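Local coordinates for protein O-methyltransferase, SAM-dependent (Legionella pneumophila subsp. pneumophila, PDB 3R3H) that probably transfers a methyl group from S-adenosylmethionine to an oxygen of an acceptor substrate, at residues R22-T34 with F70-L82. Residues are numbered along the deposited sequence; the frame is centred on the assembly and turned at random.
Sequences REHPALAALRKET and FTGYSALAMSLAL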
loop_
_atom_site.group_PDB
_atom_site.type_symbol
_atom_site.label_atom_id
_atom_site.label_comp_id
_atom_site.label_asym_id
_atom_site.label_seq_id
_atom_site.Cartn_x
_atom_site.Cartn_y
_atom_site.Cartn_z
ATOM N N ARG A 22 6.072 14.150 -3.857
ATOM C CA ARG A 22 6.665 14.641 -5.088
ATOM C C ARG A 22 5.468 15.047 -5.945
ATOM O O ARG A 22 5.153 14.432 -6.969
ATOM C CB ARG A 22 7.532 13.542 -5.736
ATOM C CG ARG A 22 8.979 13.559 -5.205
ATOM C CD ARG A 22 9.588 12.176 -4.906
ATOM N NE ARG A 22 10.120 11.507 -6.089
ATOM C CZ ARG A 22 11.321 10.938 -6.150
ATOM N NH1 ARG A 22 12.118 10.959 -5.093
ATOM N NH2 ARG A 22 11.728 10.355 -7.273
ATOM N N GLU A 23 4.813 16.108 -5.479
ATOM C CA GLU A 23 3.608 16.670 -6.078
ATOM C C GLU A 23 3.821 17.544 -7.310
ATOM O O GLU A 23 4.704 18.394 -7.349
ATOM C CB GLU A 23 2.879 17.467 -5.006
ATOM C CG GLU A 23 1.473 17.840 -5.338
ATOM C CD GLU A 23 0.793 18.440 -4.138
ATOM O OE1 GLU A 23 1.366 19.381 -3.551
ATOM O OE2 GLU A 23 -0.306 17.976 -3.773
ATOM N N HIS A 24 2.986 17.327 -8.316
ATOM C CA HIS A 24 3.060 18.091 -9.552
ATOM C C HIS A 24 2.387 19.450 -9.325
ATOM O O HIS A 24 1.324 19.531 -8.696
ATOM C CB HIS A 24 2.362 17.315 -10.656
ATOM C CG HIS A 24 2.396 17.989 -11.987
ATOM N ND1 HIS A 24 1.680 19.137 -12.265
ATOM C CD2 HIS A 24 3.032 17.657 -13.133
ATOM C CE1 HIS A 24 1.872 19.476 -13.525
ATOM N NE2 HIS A 24 2.689 18.593 -14.076
ATOM N N PRO A 25 3.000 20.538 -9.830
ATOM C CA PRO A 25 2.488 21.914 -9.689
ATOM C C PRO A 25 0.990 22.139 -9.863
ATOM O O PRO A 25 0.365 22.837 -9.057
ATOM C CB PRO A 25 3.322 22.707 -10.701
ATOM C CG PRO A 25 3.934 21.649 -11.604
ATOM C CD PRO A 25 4.217 20.529 -10.660
ATOM N N ALA A 26 0.423 21.568 -10.922
ATOM C CA ALA A 26 -1.006 21.702 -11.189
ATOM C C ALA A 26 -1.780 21.059 -10.046
ATOM O O ALA A 26 -2.833 21.555 -9.648
ATOM C CB ALA A 26 -1.352 21.037 -12.502
ATOM N N LEU A 27 -1.251 19.953 -9.521
ATOM C CA LEU A 27 -1.882 19.263 -8.396
ATOM C C LEU A 27 -1.854 20.176 -7.179
ATOM O O LEU A 27 -2.896 20.524 -6.619
ATOM C CB LEU A 27 -1.127 17.978 -8.053
ATOM C CG LEU A 27 -1.459 16.685 -8.776
ATOM C CD1 LEU A 27 -0.573 15.574 -8.240
ATOM C CD2 LEU A 27 -2.925 16.369 -8.572
ATOM N N ALA A 28 -0.641 20.552 -6.783
ATOM C CA ALA A 28 -0.439 21.407 -5.625
ATOM C C ALA A 28 -1.323 22.649 -5.730
ATOM O O ALA A 28 -1.916 23.095 -4.737
ATOM C CB ALA A 28 1.027 21.801 -5.532
ATOM N N ALA A 29 -1.414 23.187 -6.946
ATOM C CA ALA A 29 -2.208 24.378 -7.236
ATOM C C ALA A 29 -3.696 24.098 -7.095
ATOM O O ALA A 29 -4.433 24.892 -6.505
ATOM C CB ALA A 29 -1.894 24.864 -8.649
ATOM N N LEU A 30 -4.137 22.972 -7.655
ATOM C CA LEU A 30 -5.543 22.595 -7.566
ATOM C C LEU A 30 -5.857 22.479 -6.074
ATOM O O LEU A 30 -6.854 23.017 -5.588
ATOM C CB LEU A 30 -5.788 21.249 -8.275
ATOM C CG LEU A 30 -7.228 20.840 -8.650
ATOM C CD1 LEU A 30 -7.196 19.650 -9.613
ATOM C CD2 LEU A 30 -8.026 20.513 -7.404
ATOM N N ARG A 31 -4.975 21.793 -5.355
ATOM C CA ARG A 31 -5.138 21.596 -3.928
ATOM C C ARG A 31 -5.177 22.937 -3.195
ATOM O O ARG A 31 -6.182 23.286 -2.583
ATOM C CB ARG A 31 -3.987 20.751 -3.389
ATOM C CG ARG A 31 -4.406 19.579 -2.508
ATOM C CD ARG A 31 -3.454 19.445 -1.331
ATOM N NE ARG A 31 -2.063 19.591 -1.747
ATOM C CZ ARG A 31 -1.091 20.024 -0.949
ATOM N NH1 ARG A 31 -1.354 20.353 0.312
ATOM N NH2 ARG A 31 0.145 20.137 -1.418
ATOM N N LYS A 32 -4.078 23.682 -3.258
ATOM C CA LYS A 32 -3.975 24.985 -2.594
ATOM C C LYS A 32 -5.139 25.942 -2.900
ATOM O O LYS A 32 -5.529 26.733 -2.042
ATOM C CB LYS A 32 -2.650 25.645 -2.957
ATOM N N GLU A 33 -5.683 25.873 -4.115
ATOM C CA GLU A 33 -6.801 26.728 -4.517
ATOM C C GLU A 33 -8.179 26.210 -4.066
ATOM O O GLU A 33 -9.207 26.789 -4.422
ATOM C CB GLU A 33 -6.789 26.925 -6.042
ATOM C CG GLU A 33 -6.245 28.291 -6.531
ATOM C CD GLU A 33 -7.335 29.363 -6.782
ATOM O OE1 GLU A 33 -8.149 29.648 -5.867
ATOM O OE2 GLU A 33 -7.365 29.933 -7.903
ATOM N N THR A 34 -8.201 25.125 -3.288
ATOM C CA THR A 34 -9.456 24.547 -2.798
ATOM C C THR A 34 -9.325 24.117 -1.340
ATOM O O THR A 34 -10.181 23.405 -0.809
ATOM C CB THR A 34 -9.915 23.307 -3.651
ATOM O OG1 THR A 34 -8.845 22.360 -3.771
ATOM C CG2 THR A 34 -10.350 23.740 -5.039
ATOM N N PHE A 70 -15.665 14.987 -5.799
ATOM C CA PHE A 70 -14.341 15.506 -6.103
ATOM C C PHE A 70 -14.113 16.967 -6.437
ATOM O O PHE A 70 -15.023 17.706 -6.843
ATOM C CB PHE A 70 -13.766 14.713 -7.265
ATOM C CG PHE A 70 -13.792 13.231 -7.070
ATOM C CD1 PHE A 70 -13.112 12.642 -6.003
ATOM C CD2 PHE A 70 -14.420 12.412 -8.007
ATOM C CE1 PHE A 70 -13.044 11.262 -5.877
ATOM C CE2 PHE A 70 -14.364 11.020 -7.900
ATOM C CZ PHE A 70 -13.671 10.444 -6.832
ATOM N N THR A 71 -12.844 17.345 -6.279
ATOM C CA THR A 71 -12.348 18.671 -6.629
ATOM C C THR A 71 -11.662 18.442 -7.995
ATOM O O THR A 71 -11.498 19.379 -8.793
ATOM C CB THR A 71 -11.289 19.211 -5.615
ATOM O OG1 THR A 71 -10.240 18.243 -5.427
ATOM C CG2 THR A 71 -11.956 19.561 -4.285
ATOM N N GLY A 72 -11.291 17.184 -8.257
ATOM C CA GLY A 72 -10.642 16.839 -9.503
ATOM C C GLY A 72 -9.164 16.584 -9.305
ATOM O O GLY A 72 -8.424 16.398 -10.269
ATOM N N TYR A 73 -8.748 16.560 -8.035
ATOM C CA TYR A 73 -7.354 16.331 -7.636
ATOM C C TYR A 73 -6.916 14.875 -7.827
ATOM O O TYR A 73 -5.863 14.613 -8.430
ATOM C CB TYR A 73 -7.161 16.741 -6.171
ATOM C CG TYR A 73 -5.766 16.538 -5.613
ATOM C CD1 TYR A 73 -5.308 15.271 -5.242
ATOM C CD2 TYR A 73 -4.899 17.612 -5.466
ATOM C CE1 TYR A 73 -4.012 15.085 -4.735
ATOM C CE2 TYR A 73 -3.601 17.442 -4.971
ATOM C CZ TYR A 73 -3.163 16.183 -4.608
ATOM O OH TYR A 73 -1.881 16.036 -4.143
ATOM N N SER A 74 -7.708 13.931 -7.318
ATOM C CA SER A 74 -7.358 12.520 -7.457
ATOM C C SER A 74 -7.428 12.056 -8.914
ATOM O O SER A 74 -6.713 11.139 -9.316
ATOM C CB SER A 74 -8.262 11.640 -6.564
ATOM O OG SER A 74 -9.623 12.026 -6.638
ATOM N N ALA A 75 -8.282 12.701 -9.703
ATOM C CA ALA A 75 -8.433 12.354 -11.116
ATOM C C ALA A 75 -7.184 12.790 -11.899
ATOM O O ALA A 75 -6.753 12.113 -12.852
ATOM C CB ALA A 75 -9.683 13.033 -11.692
ATOM N N LEU A 76 -6.618 13.924 -11.484
ATOM C CA LEU A 76 -5.436 14.467 -12.118
ATOM C C LEU A 76 -4.237 13.593 -11.798
ATOM O O LEU A 76 -3.524 13.125 -12.703
ATOM C CB LEU A 76 -5.202 15.883 -11.612
ATOM C CG LEU A 76 -3.958 16.601 -12.152
ATOM C CD1 LEU A 76 -4.022 16.685 -13.678
ATOM C CD2 LEU A 76 -3.894 17.985 -11.533
ATOM N N ALA A 77 -4.023 13.378 -10.499
ATOM C CA ALA A 77 -2.913 12.549 -10.017
ATOM C C ALA A 77 -2.925 11.201 -10.712
ATOM O O ALA A 77 -1.883 10.704 -11.115
ATOM C CB ALA A 77 -3.022 12.345 -8.507
ATOM N N MET A 78 -4.114 10.617 -10.848
ATOM C CA MET A 78 -4.270 9.321 -11.498
ATOM C C MET A 78 -3.809 9.329 -12.959
ATOM O O MET A 78 -3.085 8.418 -13.376
ATOM C CB MET A 78 -5.733 8.851 -11.408
ATOM C CG MET A 78 -6.019 7.991 -10.171
ATOM S SD MET A 78 -7.748 7.482 -9.953
ATOM C CE MET A 78 -7.985 7.951 -8.245
ATOM N N SER A 79 -4.207 10.339 -13.740
ATOM C CA SER A 79 -3.796 10.363 -15.148
ATOM C C SER A 79 -2.323 10.716 -15.300
ATOM O O SER A 79 -1.689 10.359 -16.290
ATOM C CB SER A 79 -4.663 11.328 -15.973
ATOM O OG SER A 79 -4.305 12.675 -15.768
ATOM N N LEU A 80 -1.774 11.410 -14.310
ATOM C CA LEU A 80 -0.358 11.780 -14.343
ATOM C C LEU A 80 0.507 10.538 -14.255
ATOM O O LEU A 80 1.629 10.520 -14.753
ATOM C CB LEU A 80 -0.009 12.702 -13.178
ATOM C CG LEU A 80 -0.393 14.171 -13.322
ATOM C CD1 LEU A 80 -0.112 14.884 -12.010
ATOM C CD2 LEU A 80 0.410 14.809 -14.450
ATOM N N ALA A 81 -0.022 9.503 -13.611
ATOM C CA ALA A 81 0.698 8.252 -13.443
ATOM C C ALA A 81 0.298 7.275 -14.542
ATOM O O ALA A 81 0.717 6.124 -14.549
ATOM C CB ALA A 81 0.396 7.668 -12.075
ATOM N N LEU A 82 -0.512 7.753 -15.476
ATOM C CA LEU A 82 -0.977 6.936 -16.590
ATOM C C LEU A 82 -0.216 7.238 -17.873
ATOM O O LEU A 82 0.267 8.357 -18.082
ATOM C CB LEU A 82 -2.474 7.174 -16.845
ATOM C CG LEU A 82 -3.559 6.463 -16.034
ATOM C CD1 LEU A 82 -4.935 6.894 -16.505
ATOM C CD2 LEU A 82 -3.404 4.971 -16.215
#
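Leu-27 and Tyr-73 sit at the middle of this contact, where helices 25-32 and 73-80 run almost exactly antiparallel, 174° between their directions, with axes 9.9 Å apart. Leu-27 CD2 lies over the centre of the Tyr-73 ring, 3.8 Å from its centroid, a CH-pi contact square to the face. The same methyl touches Leu-76 CD2, while the other branch, CD1, meets Leu-80 CD1 tip to tip at 3.9 Å; Tyr-73, Leu-76, Ala-77 and Leu-80 thus form a hole that takes Leu-27 as its knob. One turn on, Leu-30 places CD1 against the carbonyl of Gly-72, the N-cap residue of helix 73-80, and CD2 against Thr-71 OG1. Toward the other end, His-24 CB rests on Leu-80 CD1, and Leu-80 CD2 covers one face of the imidazole, whose ND1 caps helix 25-32 by accepting from Ala-26 N.

The polar part gathers at the phenol. With CG anti to the backbone N (chi1 179°), Tyr-73 reaches out beside helix 25-32 and gives its OH proton to Glu-23 OE2 at 2.5 Å, on the anti lone pair. In a side-on, bidentate salt bridge Arg-31 NH2 meets Glu-23 OE1 at 2.6 Å and NE meets OE2, both on the syn lone pairs, so OE2 serves two donors and the carboxylate is fixed from two directions. The Arg-31 chain lies alongside the tyrosine, CG 3.4 Å from Tyr-73 CE2, its guanidinium nearly perpendicular to the ring.

Helix 73-80 follows strand 63-68, the first of a seven-stranded mixed sheet, and Ala-49 of helix 46-59 packs on Tyr-73. The sheet's strand order, 3-2-1-4-5-7-6, marks the Rossmann-like fold of class I methyltransferases, here with helix 25-32, from the N-terminal part of the chain, packed antiparallel alongside helix 73-80.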